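Local coordinates for protein aminopeptidase N (Francisella tularensis subsp. tularensis, PDB 5DLL) that probably removes N-terminal amino acids from peptides with the help of a bound zinc ion, contributing to the breakdown of intracellular peptides, at residues T154-A159 / Q183-W188; T294-D299 / N706-Q711; S348-R353 / K605-N610; G500-E505 / L556-Y561; Q699-A704 / N731-R736. One frame throughout, in Å; residues are numbered along the deposited sequence.

Contact 1. Residues T154-A159 / Q183-W188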
# COMPACT_ATOMS: atom_id res chain seq x y z
N THR A 154 -21.43 -23.49 4.21
CA THR A 154 -21.17 -24.78 3.57
C THR A 154 -21.45 -24.59 2.09
O THR A 154 -22.47 -24.01 1.73
CB THR A 154 -22.09 -25.90 4.09
OG1 THR A 154 -22.07 -25.90 5.53
CG2 THR A 154 -21.64 -27.26 3.56
N VAL A 155 -20.56 -25.08 1.24
CA VAL A 155 -20.61 -24.79 -0.19
C VAL A 155 -20.30 -26.03 -1.02
O VAL A 155 -19.18 -26.52 -0.98
CB VAL A 155 -19.60 -23.67 -0.56
CG1 VAL A 155 -19.57 -23.41 -2.06
CG2 VAL A 155 -19.89 -22.38 0.21
N LYS A 156 -21.27 -26.52 -1.79
CA LYS A 156 -21.02 -27.59 -2.77
C LYS A 156 -20.78 -26.97 -4.15
O LYS A 156 -21.38 -25.95 -4.48
CB LYS A 156 -22.19 -28.58 -2.84
CG LYS A 156 -21.89 -29.82 -3.67
CD LYS A 156 -23.11 -30.70 -3.89
CE LYS A 156 -23.64 -31.30 -2.60
NZ LYS A 156 -24.59 -32.42 -2.86
N ILE A 157 -19.90 -27.59 -4.94
CA ILE A 157 -19.63 -27.15 -6.31
C ILE A 157 -19.70 -28.34 -7.27
O ILE A 157 -18.96 -29.30 -7.10
CB ILE A 157 -18.22 -26.51 -6.44
CG1 ILE A 157 -18.06 -25.35 -5.44
CG2 ILE A 157 -17.99 -26.01 -7.86
CD1 ILE A 157 -16.67 -24.75 -5.43
N ILE A 158 -20.56 -28.25 -8.28
CA ILE A 158 -20.69 -29.28 -9.31
C ILE A 158 -20.20 -28.73 -10.65
O ILE A 158 -20.55 -27.62 -11.01
CB ILE A 158 -22.15 -29.77 -9.44
CG1 ILE A 158 -22.66 -30.27 -8.09
CG2 ILE A 158 -22.25 -30.87 -10.49
CD1 ILE A 158 -24.15 -30.56 -8.04
N ALA A 159 -19.39 -29.50 -11.37
CA ALA A 159 -18.83 -29.04 -12.65
C ALA A 159 -18.24 -30.18 -13.50
O ALA A 159 -18.16 -31.32 -13.05
CB ALA A 159 -17.76 -27.98 -12.40
N GLN A 183 -18.96 -35.65 -14.71
CA GLN A 183 -18.85 -34.55 -13.75
C GLN A 183 -18.32 -34.99 -12.39
O GLN A 183 -18.24 -36.19 -12.09
CB GLN A 183 -20.20 -33.85 -13.59
CG GLN A 183 -20.58 -32.98 -14.78
CD GLN A 183 -21.73 -32.03 -14.47
OE1 GLN A 183 -22.72 -32.42 -13.85
NE2 GLN A 183 -21.61 -30.79 -14.92
N HIS A 184 -17.94 -34.01 -11.58
CA HIS A 184 -17.49 -34.24 -10.21
C HIS A 184 -17.94 -33.11 -9.31
O HIS A 184 -18.37 -32.06 -9.79
CB HIS A 184 -15.97 -34.42 -10.14
CG HIS A 184 -15.18 -33.16 -10.34
ND1 HIS A 184 -14.04 -32.88 -9.62
CD2 HIS A 184 -15.36 -32.11 -11.17
CE1 HIS A 184 -13.55 -31.71 -10.00
NE2 HIS A 184 -14.34 -31.22 -10.94
N PHE A 185 -17.84 -33.33 -8.00
CA PHE A 185 -18.23 -32.32 -7.02
C PHE A 185 -17.24 -32.23 -5.87
O PHE A 185 -16.36 -33.08 -5.72
CB PHE A 185 -19.64 -32.59 -6.48
CG PHE A 185 -19.70 -33.68 -5.44
CD1 PHE A 185 -19.93 -35.00 -5.81
CD2 PHE A 185 -19.54 -33.38 -4.09
CE1 PHE A 185 -19.99 -36.00 -4.85
CE2 PHE A 185 -19.60 -34.38 -3.13
CZ PHE A 185 -19.83 -35.69 -3.51
N ALA A 186 -17.40 -31.18 -5.07
CA ALA A 186 -16.60 -30.94 -3.88
C ALA A 186 -17.41 -30.10 -2.89
O ALA A 186 -18.13 -29.20 -3.30
CB ALA A 186 -15.30 -30.24 -4.25
N VAL A 187 -17.28 -30.41 -1.61
CA VAL A 187 -17.97 -29.66 -0.57
C VAL A 187 -16.93 -28.98 0.32
O VAL A 187 -16.03 -29.65 0.84
CB VAL A 187 -18.89 -30.56 0.27
CG1 VAL A 187 -19.77 -29.72 1.20
CG2 VAL A 187 -19.76 -31.43 -0.63
N TRP A 188 -17.06 -27.67 0.48
CA TRP A 188 -16.14 -26.87 1.27
C TRP A 188 -16.87 -26.25 2.45
O TRP A 188 -17.74 -25.40 2.27
CB TRP A 188 -15.53 -25.77 0.42
CG TRP A 188 -14.64 -26.27 -0.67
CD1 TRP A 188 -15.00 -26.64 -1.93
CD2 TRP A 188 -13.22 -26.46 -0.58
NE1 TRP A 188 -13.90 -27.06 -2.64
CE2 TRP A 188 -12.80 -26.96 -1.83
CE3 TRP A 188 -12.28 -26.27 0.42
CZ2 TRP A 188 -11.46 -27.26 -2.10
CZ3 TRP A 188 -10.95 -26.57 0.16
CH2 TRP A 188 -10.56 -27.06 -1.09
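Thr154 starts the pairing, its CG2 resting 3.9 Å from Val187 CG1, two methyls of beta-branched residues, a type well suited to strands. Val155 and Trp188 form a hydrogen-bonded pair; Trp188 N reaches Val155 O at 2.8 Å with a nearly straight N-H, while the return bond is more bent. At Lys156 the pairing is non-hydrogen-bonded: the aliphatic CG lies 4.0 Å from Val187 CG2, and the amine is a long, at most weak cation-pi partner of the Phe185 ring. Ile157 exchanges two backbone bonds with Ala186, whose small side chain suits the buried face shared with Trp188. Ile158 CG1 lies beside its backbone N (chi1 -57°), which turns it toward Phe185 CB, 4.1 Å away. Finally Ala159 pairs with His184, and Ala159 O sits 3.5 Å from His184 CD2, at the ring's edge; Trp188 NE1 bonds instead to Ile167 O. Six backbone bonds join these N-terminal-domain strands, separating a buried, largely apolar face, where Tyr164 O holds His184 NE2, from a mixed, partly exposed one.

Contact 2. Residues T294-D299 / N706-Q711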
# COMPACT_ATOMS: atom_id res chain seq x y z
N THR A 294 15.17 -12.71 -12.59
CA THR A 294 14.45 -11.50 -12.99
C THR A 294 14.06 -10.56 -11.86
O THR A 294 14.08 -9.34 -12.04
CB THR A 294 13.16 -11.86 -13.75
OG1 THR A 294 12.33 -12.70 -12.93
CG2 THR A 294 13.50 -12.58 -15.05
N ALA A 295 13.69 -11.09 -10.70
CA ALA A 295 13.21 -10.25 -9.60
C ALA A 295 14.38 -9.59 -8.86
O ALA A 295 15.40 -10.23 -8.59
CB ALA A 295 12.36 -11.06 -8.63
N THR A 296 14.23 -8.30 -8.57
CA THR A 296 15.19 -7.56 -7.76
C THR A 296 14.87 -7.81 -6.29
O THR A 296 13.86 -8.44 -5.97
CB THR A 296 15.16 -6.04 -8.04
OG1 THR A 296 13.87 -5.50 -7.72
CG2 THR A 296 15.49 -5.75 -9.51
N ASP A 297 15.72 -7.31 -5.40
CA ASP A 297 15.49 -7.44 -3.96
C ASP A 297 14.19 -6.75 -3.56
O ASP A 297 13.48 -7.21 -2.67
CB ASP A 297 16.65 -6.84 -3.15
CG ASP A 297 17.96 -7.58 -3.37
OD1 ASP A 297 17.94 -8.82 -3.53
OD2 ASP A 297 19.02 -6.91 -3.37
N LYS A 298 13.88 -5.65 -4.24
CA LYS A 298 12.65 -4.90 -4.02
C LYS A 298 11.41 -5.71 -4.43
O LYS A 298 10.39 -5.68 -3.74
CB LYS A 298 12.70 -3.57 -4.78
CG LYS A 298 11.56 -2.61 -4.49
CD LYS A 298 11.36 -2.38 -3.00
CE LYS A 298 10.65 -1.07 -2.72
NZ LYS A 298 9.40 -0.89 -3.51
N ASP A 299 11.51 -6.43 -5.54
CA ASP A 299 10.41 -7.26 -6.02
C ASP A 299 10.08 -8.36 -5.02
O ASP A 299 8.92 -8.59 -4.71
CB ASP A 299 10.75 -7.89 -7.37
CG ASP A 299 10.86 -6.87 -8.49
OD1 ASP A 299 10.42 -5.72 -8.30
OD2 ASP A 299 11.41 -7.23 -9.55
N ASN A 706 22.52 -11.45 -10.63
CA ASN A 706 21.13 -11.18 -10.25
C ASN A 706 20.63 -9.89 -10.91
O ASN A 706 21.43 -9.13 -11.46
CB ASN A 706 21.01 -11.08 -8.73
CG ASN A 706 21.71 -9.85 -8.17
OD1 ASN A 706 21.19 -8.74 -8.24
ND2 ASN A 706 22.89 -10.06 -7.59
N MET A 707 19.33 -9.64 -10.84
CA MET A 707 18.76 -8.44 -11.46
C MET A 707 19.06 -7.16 -10.68
O MET A 707 19.27 -6.11 -11.29
CB MET A 707 17.25 -8.58 -11.66
CG MET A 707 16.65 -7.50 -12.57
SD MET A 707 17.38 -7.40 -14.22
CE MET A 707 17.01 -9.03 -14.87
N THR A 708 19.09 -7.24 -9.35
CA THR A 708 19.33 -6.06 -8.52
C THR A 708 20.63 -5.35 -8.92
O THR A 708 20.65 -4.13 -9.08
CB THR A 708 19.39 -6.41 -7.02
OG1 THR A 708 18.43 -7.44 -6.73
CG2 THR A 708 19.09 -5.17 -6.19
N ASP A 709 21.70 -6.13 -9.08
CA ASP A 709 23.00 -5.60 -9.49
C ASP A 709 23.03 -5.17 -10.96
O ASP A 709 23.67 -4.18 -11.31
CB ASP A 709 24.11 -6.63 -9.26
CG ASP A 709 24.54 -6.73 -7.80
OD1 ASP A 709 24.20 -5.85 -6.98
OD2 ASP A 709 25.26 -7.71 -7.46
N GLN A 710 22.34 -5.91 -11.81
CA GLN A 710 22.28 -5.56 -13.23
C GLN A 710 21.44 -4.31 -13.47
O GLN A 710 21.76 -3.49 -14.32
CB GLN A 710 21.75 -6.74 -14.05
CG GLN A 710 22.01 -6.60 -15.54
CD GLN A 710 21.96 -7.93 -16.28
OE1 GLN A 710 21.77 -8.98 -15.68
NE2 GLN A 710 22.15 -7.88 -17.59
N GLN A 711 20.36 -4.16 -12.70
CA GLN A 711 19.56 -2.94 -12.69
C GLN A 711 20.41 -1.75 -12.25
O GLN A 711 20.37 -0.69 -12.87
CB GLN A 711 18.32 -3.12 -11.79
CG GLN A 711 17.61 -1.83 -11.35
CD GLN A 711 18.20 -1.21 -10.09
OE1 GLN A 711 18.46 -1.91 -9.10
NE2 GLN A 711 18.41 0.11 -10.11
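Thr708, in the first turn of helix 707-717, meets Asp297 at the start of helix 297-312. Its CB lies 3.7 Å from Asp297 OD2, and from there the side chain forks. The hydroxyl OG1 of Thr708 lies beside its own backbone N (chi1 -37°) and accepts the N-H of Asp297 N at 3.0 Å, through a rather bent bond of 135°. The methyl branch, CG2, comes to 3.3 Å from Asp297 OD2, the two side chains crossing at about a right angle. Threonine suits the place because it offers both an acceptor and a small apolar group. The Asp297 carboxylate has its stronger partners elsewhere, Tyr664 OH and Arg674. Alongside, Met707 passes its CG 3.2 Å from Thr294 O and 3.7 Å from Thr296 CG2, its flexible chain folding against the loop. Thr296 and Asp299 form a capping box: Thr296 N donates to Asp299 OD2, and Thr296 OG1 weakly receives Asp299 N. Asn706 caps the other helix by accepting Asp709 N. The first N-H groups of a helix lack acceptors within it, and here Thr708, from another domain, satisfies one of them, tying the catalytic domain to the C-terminal helical domain through a helix start.

Contact 3. Residues S348-R353 / K605-N610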
# COMPACT_ATOMS: atom_id res chain seq x y z
N SER A 348 14.64 -4.50 7.09
CA SER A 348 15.14 -3.36 7.87
C SER A 348 13.99 -2.50 8.40
O SER A 348 13.22 -1.95 7.62
CB SER A 348 16.05 -2.49 7.00
OG SER A 348 16.47 -1.34 7.71
N ARG A 349 13.90 -2.38 9.72
CA ARG A 349 12.83 -1.60 10.36
C ARG A 349 12.88 -0.14 9.94
O ARG A 349 11.86 0.45 9.59
CB ARG A 349 12.91 -1.67 11.88
CG ARG A 349 12.54 -3.03 12.48
CD ARG A 349 12.03 -2.90 13.90
NE ARG A 349 10.90 -1.97 13.98
CZ ARG A 349 9.62 -2.29 13.82
NH1 ARG A 349 9.24 -3.55 13.59
NH2 ARG A 349 8.70 -1.34 13.90
N ASP A 350 14.07 0.44 9.99
CA ASP A 350 14.26 1.87 9.77
C ASP A 350 13.92 2.29 8.34
O ASP A 350 13.30 3.32 8.12
CB ASP A 350 15.70 2.28 10.10
CG ASP A 350 16.08 1.99 11.54
OD1 ASP A 350 15.33 2.40 12.45
OD2 ASP A 350 17.14 1.35 11.77
N VAL A 351 14.32 1.47 7.36
CA VAL A 351 14.05 1.75 5.95
C VAL A 351 12.55 1.63 5.66
O VAL A 351 11.96 2.53 5.06
CB VAL A 351 14.83 0.79 5.02
CG1 VAL A 351 14.44 1.00 3.56
CG2 VAL A 351 16.33 0.98 5.21
N LYS A 352 11.95 0.53 6.09
CA LYS A 352 10.51 0.35 5.95
C LYS A 352 9.78 1.53 6.56
O LYS A 352 8.81 2.02 5.99
CB LYS A 352 10.04 -0.94 6.62
CG LYS A 352 8.53 -1.17 6.56
CD LYS A 352 7.98 -1.04 5.14
CE LYS A 352 6.53 -1.49 5.05
NZ LYS A 352 5.90 -1.06 3.77
N ARG A 353 10.26 2.00 7.71
CA ARG A 353 9.65 3.10 8.42
C ARG A 353 9.83 4.44 7.69
O ARG A 353 8.95 5.29 7.74
CB ARG A 353 10.18 3.19 9.85
CG ARG A 353 9.47 4.19 10.75
CD ARG A 353 7.96 4.01 10.71
NE ARG A 353 7.26 5.04 11.47
CZ ARG A 353 6.00 5.41 11.28
NH1 ARG A 353 5.26 4.85 10.33
NH2 ARG A 353 5.47 6.37 12.05
N LYS A 605 23.22 -0.98 7.05
CA LYS A 605 23.85 -0.47 5.84
C LYS A 605 22.81 0.06 4.84
O LYS A 605 23.13 0.89 3.99
CB LYS A 605 24.69 -1.57 5.19
CG LYS A 605 25.99 -1.10 4.58
CD LYS A 605 27.11 -2.11 4.76
CE LYS A 605 27.59 -2.15 6.21
NZ LYS A 605 28.90 -2.85 6.33
N ALA A 606 21.58 -0.45 4.94
CA ALA A 606 20.47 0.04 4.13
C ALA A 606 20.04 1.43 4.60
O ALA A 606 19.76 2.31 3.79
CB ALA A 606 19.30 -0.92 4.19
N LEU A 607 19.98 1.61 5.92
CA LEU A 607 19.70 2.91 6.52
C LEU A 607 20.75 3.95 6.12
O LEU A 607 20.42 5.11 5.86
CB LEU A 607 19.63 2.80 8.05
CG LEU A 607 19.77 4.07 8.89
CD1 LEU A 607 18.61 5.04 8.65
CD2 LEU A 607 19.87 3.69 10.36
N ILE A 608 22.01 3.53 6.09
CA ILE A 608 23.10 4.37 5.58
C ILE A 608 22.79 4.82 4.14
O ILE A 608 22.90 6.01 3.83
CB ILE A 608 24.46 3.64 5.65
CG1 ILE A 608 24.90 3.45 7.10
CG2 ILE A 608 25.54 4.43 4.91
CD1 ILE A 608 26.09 2.53 7.30
N SER A 609 22.38 3.88 3.29
CA SER A 609 22.04 4.17 1.90
C SER A 609 20.95 5.24 1.75
O SER A 609 21.01 6.06 0.83
CB SER A 609 21.59 2.90 1.18
OG SER A 609 22.43 1.81 1.51
N ASN A 610 19.95 5.22 2.63
CA ASN A 610 18.86 6.21 2.60
C ASN A 610 19.31 7.58 3.06
O ASN A 610 18.94 8.59 2.46
CB ASN A 610 17.66 5.75 3.45
CG ASN A 610 16.53 5.17 2.62
OD1 ASN A 610 15.38 5.59 2.74
ND2 ASN A 610 16.86 4.22 1.75
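Val351 and Ala606 make the tight part of this contact, with Val351 CG2 lying 3.7 Å from Ala606 CB. With CG1 of Val351 anti to the backbone N (chi1 174°), its CG2 is left beside that N and turned to the second helix, where it also comes 3.8 Å from Leu607 N. Alanine suits this spot because its single methyl lets a branched valine come close, and the short helix axes come to 8.8 Å at 35°. Beyond this core the packing is looser. Asp350 OD2 only brushes Leu607 CD2 at 3.9 Å, the two side chains crossing obliquely, and on another side Val351 CG1 is 4.4 Å from Asn610 ND2; Asp350 and Asn610 are both partly exposed, which suits polar residues. Ser348, the N-cap residue of its helix, bonds through OG to Asp604. Helix 349-369 of the catalytic domain thereby packs on helix 605-612 of the C-terminal domain, with Ala565 of helix 565-581 touching Asp350 and Leu607, and helix 668-685 covering Ile608 and Ser609.

Contact 4. Residues G500-E505 / L556-Y561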
# COMPACT_ATOMS: atom_id res chain seq x y z
N GLY A 500 14.00 12.10 23.33
CA GLY A 500 15.18 11.96 24.17
C GLY A 500 15.93 13.28 24.19
O GLY A 500 15.61 14.19 23.43
N LEU A 501 16.91 13.39 25.08
CA LEU A 501 17.78 14.56 25.12
C LEU A 501 19.21 14.13 24.86
O LEU A 501 19.62 13.04 25.28
CB LEU A 501 17.68 15.27 26.48
CG LEU A 501 16.32 15.87 26.83
CD1 LEU A 501 16.37 16.50 28.22
CD2 LEU A 501 15.88 16.90 25.79
N ILE A 502 19.96 14.97 24.16
CA ILE A 502 21.36 14.69 23.85
C ILE A 502 22.21 15.86 24.36
O ILE A 502 22.09 16.98 23.86
CB ILE A 502 21.57 14.50 22.33
CG1 ILE A 502 20.44 13.66 21.72
CG2 ILE A 502 22.92 13.84 22.05
CD1 ILE A 502 20.55 13.48 20.22
N ASN A 503 23.04 15.60 25.36
CA ASN A 503 23.95 16.62 25.90
C ASN A 503 25.19 16.76 24.99
O ASN A 503 25.37 15.96 24.07
CB ASN A 503 24.32 16.30 27.36
CG ASN A 503 25.06 14.98 27.52
OD1 ASN A 503 25.28 14.24 26.56
ND2 ASN A 503 25.44 14.68 28.76
N PRO A 504 26.05 17.78 25.24
CA PRO A 504 27.21 18.00 24.36
C PRO A 504 28.19 16.83 24.29
O PRO A 504 28.96 16.73 23.33
CB PRO A 504 27.89 19.23 24.97
CG PRO A 504 26.82 19.92 25.75
CD PRO A 504 25.98 18.80 26.30
N GLU A 505 28.16 15.96 25.30
CA GLU A 505 28.94 14.73 25.31
C GLU A 505 28.47 13.79 24.20
O GLU A 505 29.28 13.23 23.47
CB GLU A 505 28.81 13.99 26.65
CG GLU A 505 29.16 14.80 27.89
CD GLU A 505 30.53 15.44 27.80
OE1 GLU A 505 31.45 14.79 27.27
OE2 GLU A 505 30.67 16.59 28.25
N LEU A 556 23.27 18.70 13.27
CA LEU A 556 24.49 17.92 13.07
C LEU A 556 24.84 17.09 14.32
O LEU A 556 25.41 16.01 14.21
CB LEU A 556 25.67 18.85 12.71
CG LEU A 556 26.49 18.50 11.47
CD1 LEU A 556 25.62 18.36 10.23
CD2 LEU A 556 27.55 19.58 11.26
N HIS A 557 24.47 17.61 15.49
CA HIS A 557 24.63 16.88 16.75
C HIS A 557 23.66 15.69 16.84
O HIS A 557 24.02 14.62 17.31
CB HIS A 557 24.42 17.82 17.95
CG HIS A 557 24.93 17.28 19.25
ND1 HIS A 557 26.23 17.45 19.67
CD2 HIS A 557 24.31 16.58 20.23
CE1 HIS A 557 26.39 16.87 20.85
NE2 HIS A 557 25.24 16.34 21.21
N ILE A 558 22.42 15.90 16.37
CA ILE A 558 21.42 14.82 16.31
C ILE A 558 21.86 13.75 15.32
O ILE A 558 21.72 12.56 15.58
CB ILE A 558 20.02 15.37 15.95
CG1 ILE A 558 19.48 16.23 17.09
CG2 ILE A 558 19.05 14.23 15.67
CD1 ILE A 558 18.24 17.03 16.74
N VAL A 559 22.42 14.18 14.19
CA VAL A 559 22.93 13.24 13.19
C VAL A 559 24.09 12.40 13.74
O VAL A 559 24.23 11.23 13.38
CB VAL A 559 23.40 13.98 11.91
CG1 VAL A 559 24.11 13.03 10.95
CG2 VAL A 559 22.21 14.64 11.21
N LYS A 560 24.89 12.99 14.62
CA LYS A 560 26.10 12.34 15.14
C LYS A 560 25.85 11.38 16.32
O LYS A 560 26.37 10.27 16.34
CB LYS A 560 27.13 13.40 15.53
CG LYS A 560 28.54 12.87 15.76
CD LYS A 560 29.51 14.00 16.06
CE LYS A 560 30.84 13.48 16.59
NZ LYS A 560 31.63 12.79 15.54
N TYR A 561 25.04 11.82 17.30
CA TYR A 561 24.95 11.13 18.60
C TYR A 561 23.60 10.48 18.96
O TYR A 561 23.53 9.71 19.92
CB TYR A 561 25.32 12.11 19.73
CG TYR A 561 26.76 12.56 19.73
CD1 TYR A 561 27.79 11.67 20.03
CD2 TYR A 561 27.10 13.89 19.45
CE1 TYR A 561 29.12 12.09 20.04
CE2 TYR A 561 28.42 14.31 19.47
CZ TYR A 561 29.42 13.41 19.76
OH TYR A 561 30.73 13.82 19.77
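Ile502 has the most surface buried here, and its two branches reach different parts of helix 552-561. CG2, anti to the backbone N, lies 3.5 Å from His557 NE2, at the edge of the imidazole, and 3.8 Å from Tyr561 CB. CD1, at the end of the longer branch, approaches Ile558 CG1 at 4.3 Å. A beta-branched isoleucine suits the last residue of a strand that must fill the space against a helix. His557 comes next: with its ring carried out toward the strand end (chi1 -164°), NE2 donates to Asn503 O at 2.9 Å. That bond is bent, 141° at the hydrogen, and the donor stands well above the carbonyl plane. The strand belongs to the Ig-like beta domain of this M1 aminopeptidase and the helix to the C-terminal helical domain, so the contact joins two successive domains, with the short strand and helix axes 102° apart. CE1 of the same His557 ring has Pro504 O at its edge, 3.6 Å away, while Tyr561 CD2 covers one ring face. Tyr561 in turn receives Glu505 O over a face of its phenol, nearest CE1 at 3.6 Å, and the aliphatic CG of Lys560 lies over the opposite face.

Contact 5. Residues Q699-A704 / N731-R736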
# COMPACT_ATOMS: atom_id res chain seq x y z
N GLN A 699 31.83 -3.35 -15.38
CA GLN A 699 32.16 -4.71 -14.93
C GLN A 699 30.98 -5.33 -14.19
O GLN A 699 30.61 -6.48 -14.47
CB GLN A 699 33.40 -4.72 -14.03
CG GLN A 699 34.70 -4.42 -14.77
CD GLN A 699 35.00 -5.41 -15.88
OE1 GLN A 699 35.12 -6.61 -15.64
NE2 GLN A 699 35.13 -4.90 -17.10
N LEU A 700 30.38 -4.58 -13.27
CA LEU A 700 29.21 -5.04 -12.53
C LEU A 700 28.10 -5.46 -13.48
O LEU A 700 27.44 -6.48 -13.27
CB LEU A 700 28.70 -3.93 -11.60
CG LEU A 700 27.53 -4.25 -10.66
CD1 LEU A 700 27.78 -5.54 -9.89
CD2 LEU A 700 27.29 -3.09 -9.70
N PHE A 701 27.91 -4.65 -14.52
CA PHE A 701 26.98 -4.95 -15.59
C PHE A 701 27.25 -6.33 -16.20
O PHE A 701 26.33 -7.14 -16.35
CB PHE A 701 27.07 -3.87 -16.68
CG PHE A 701 25.98 -3.95 -17.70
CD1 PHE A 701 24.66 -3.67 -17.35
CD2 PHE A 701 26.26 -4.27 -19.03
CE1 PHE A 701 23.65 -3.73 -18.30
CE2 PHE A 701 25.26 -4.33 -19.98
CZ PHE A 701 23.95 -4.06 -19.61
N ASP A 702 28.51 -6.60 -16.54
CA ASP A 702 28.88 -7.86 -17.19
C ASP A 702 28.89 -9.05 -16.24
O ASP A 702 28.63 -10.18 -16.66
CB ASP A 702 30.25 -7.74 -17.86
CG ASP A 702 30.31 -6.64 -18.90
OD1 ASP A 702 29.35 -6.50 -19.68
OD2 ASP A 702 31.33 -5.92 -18.93
N ASN A 703 29.20 -8.81 -14.97
CA ASN A 703 29.44 -9.88 -14.00
C ASN A 703 28.27 -10.21 -13.07
O ASN A 703 28.26 -11.29 -12.47
CB ASN A 703 30.67 -9.55 -13.15
CG ASN A 703 31.91 -9.30 -13.99
OD1 ASN A 703 32.08 -9.89 -15.05
ND2 ASN A 703 32.79 -8.43 -13.50
N ALA A 704 27.31 -9.30 -12.94
CA ALA A 704 26.20 -9.49 -11.99
C ALA A 704 25.50 -10.83 -12.18
O ALA A 704 25.26 -11.25 -13.31
CB ALA A 704 25.19 -8.35 -12.13
N ASN A 731 21.41 -1.46 -25.79
CA ASN A 731 21.35 -2.60 -26.71
C ASN A 731 21.69 -3.92 -26.02
O ASN A 731 20.96 -4.90 -26.15
CB ASN A 731 22.32 -2.40 -27.89
CG ASN A 731 21.99 -1.17 -28.71
OD1 ASN A 731 20.89 -0.62 -28.64
ND2 ASN A 731 22.97 -0.72 -29.50
N GLU A 732 22.82 -3.92 -25.31
CA GLU A 732 23.29 -5.09 -24.56
C GLU A 732 22.21 -5.59 -23.59
O GLU A 732 21.97 -6.79 -23.51
CB GLU A 732 24.59 -4.79 -23.80
CG GLU A 732 25.85 -4.76 -24.68
CD GLU A 732 27.08 -4.18 -23.98
OE1 GLU A 732 27.99 -3.69 -24.68
OE2 GLU A 732 27.16 -4.20 -22.73
N PHE A 733 21.55 -4.67 -22.89
CA PHE A 733 20.46 -5.03 -21.97
C PHE A 733 19.27 -5.62 -22.73
O PHE A 733 18.69 -6.62 -22.29
CB PHE A 733 20.02 -3.81 -21.15
CG PHE A 733 19.16 -4.15 -19.95
CD1 PHE A 733 17.80 -4.36 -20.09
CD2 PHE A 733 19.71 -4.22 -18.68
CE1 PHE A 733 17.01 -4.66 -18.99
CE2 PHE A 733 18.93 -4.51 -17.58
CZ PHE A 733 17.58 -4.73 -17.73
N TYR A 734 18.91 -5.02 -23.86
CA TYR A 734 17.78 -5.49 -24.65
C TYR A 734 18.04 -6.89 -25.20
O TYR A 734 17.18 -7.76 -25.11
CB TYR A 734 17.46 -4.54 -25.81
CG TYR A 734 16.13 -4.84 -26.48
CD1 TYR A 734 14.93 -4.63 -25.82
CD2 TYR A 734 16.08 -5.33 -27.79
CE1 TYR A 734 13.71 -4.90 -26.43
CE2 TYR A 734 14.87 -5.60 -28.41
CZ TYR A 734 13.68 -5.38 -27.73
OH TYR A 734 12.47 -5.65 -28.33
N ASN A 735 19.23 -7.08 -25.77
CA ASN A 735 19.64 -8.38 -26.33
C ASN A 735 19.43 -9.54 -25.35
O ASN A 735 18.97 -10.62 -25.74
CB ASN A 735 21.11 -8.36 -26.77
CG ASN A 735 21.35 -7.48 -27.99
OD1 ASN A 735 20.48 -7.32 -28.84
ND2 ASN A 735 22.56 -6.92 -28.08
N ARG A 736 19.76 -9.30 -24.08
CA ARG A 736 19.65 -10.32 -23.04
C ARG A 736 18.20 -10.59 -22.65
O ARG A 736 17.81 -11.74 -22.46
CB ARG A 736 20.45 -9.91 -21.80
CG ARG A 736 21.95 -9.75 -22.04
CD ARG A 736 22.68 -9.30 -20.78
NE ARG A 736 23.90 -8.55 -21.07
CZ ARG A 736 24.88 -8.29 -20.19
NH1 ARG A 736 24.81 -8.73 -18.94
NH2 ARG A 736 25.94 -7.58 -20.57
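Two nearly parallel helices of the C-terminal helical domain, 691-703 and 723-736, meet here through long side chains, for their short axes stay 12.2 Å apart. Phe701 bridges most of the gap. Its ring, thrown out by a CG anti to the backbone N (chi1 -169°), brings CE1 to 4.0 Å from Phe733 CD2, and the two side chains cross at about a right angle with each ring offering its edge. A long, flat phenylalanine suits such a distance, since its ring carries apolar surface far from the backbone. At the other rim of the same ring, Glu732 OE2 lies 3.3 Å from Phe701 CE2, near the ring plane, where the slightly positive C-H edge is probably a tolerable neighbour for a carboxylate. Arg736 reaches back with its chain extended from CG to NE. Arg736 CZ is 4.5 Å from the centroid of the Phe701 ring, an off-centre cation-pi contact with the planes 46° apart. Arg736 NH1 makes a weak hydrogen bond to Phe701 O, 3.4 Å, near the end of helix 691-703. Arg736 NH2 forms a long salt bridge to Asp702 OD1 at 3.7 Å, the carboxylate meeting the guanidinium at its edge; this positive charge probably eases the nearness of Asp702 and Glu732. Phe733 also stacks on Phe714 of helix 707-717, which lies between the two in the chain: alternate helices run nearly parallel, consistent with an ARM-like helical array.

Contacts 2 and 5 are neighbours, their centres 13 Å apart. Helix 707-717 lies between 691-703 and 723-736 in the chain, and the two contacts touch where Asp709 CB lies 3.5 Å from Ala704 CB. Contacts 2 and 3, centres 18 Å apart, both join the catalytic domain to the C-terminal helical domain, contact 3 nested in the loop that contact 2 closes. Contact 4, its centre about 20 Å from that of contact 3, adds the Ig-like domain. Contact 1 stands apart in the N-terminal domain, its centre about 66 Å from that of contact 4; the side chain of Val155 is about 12 Å from the bound sodium ion. None lies at the zinc site, but helix 297-312, beginning in contact 2, carries zinc ligand His309.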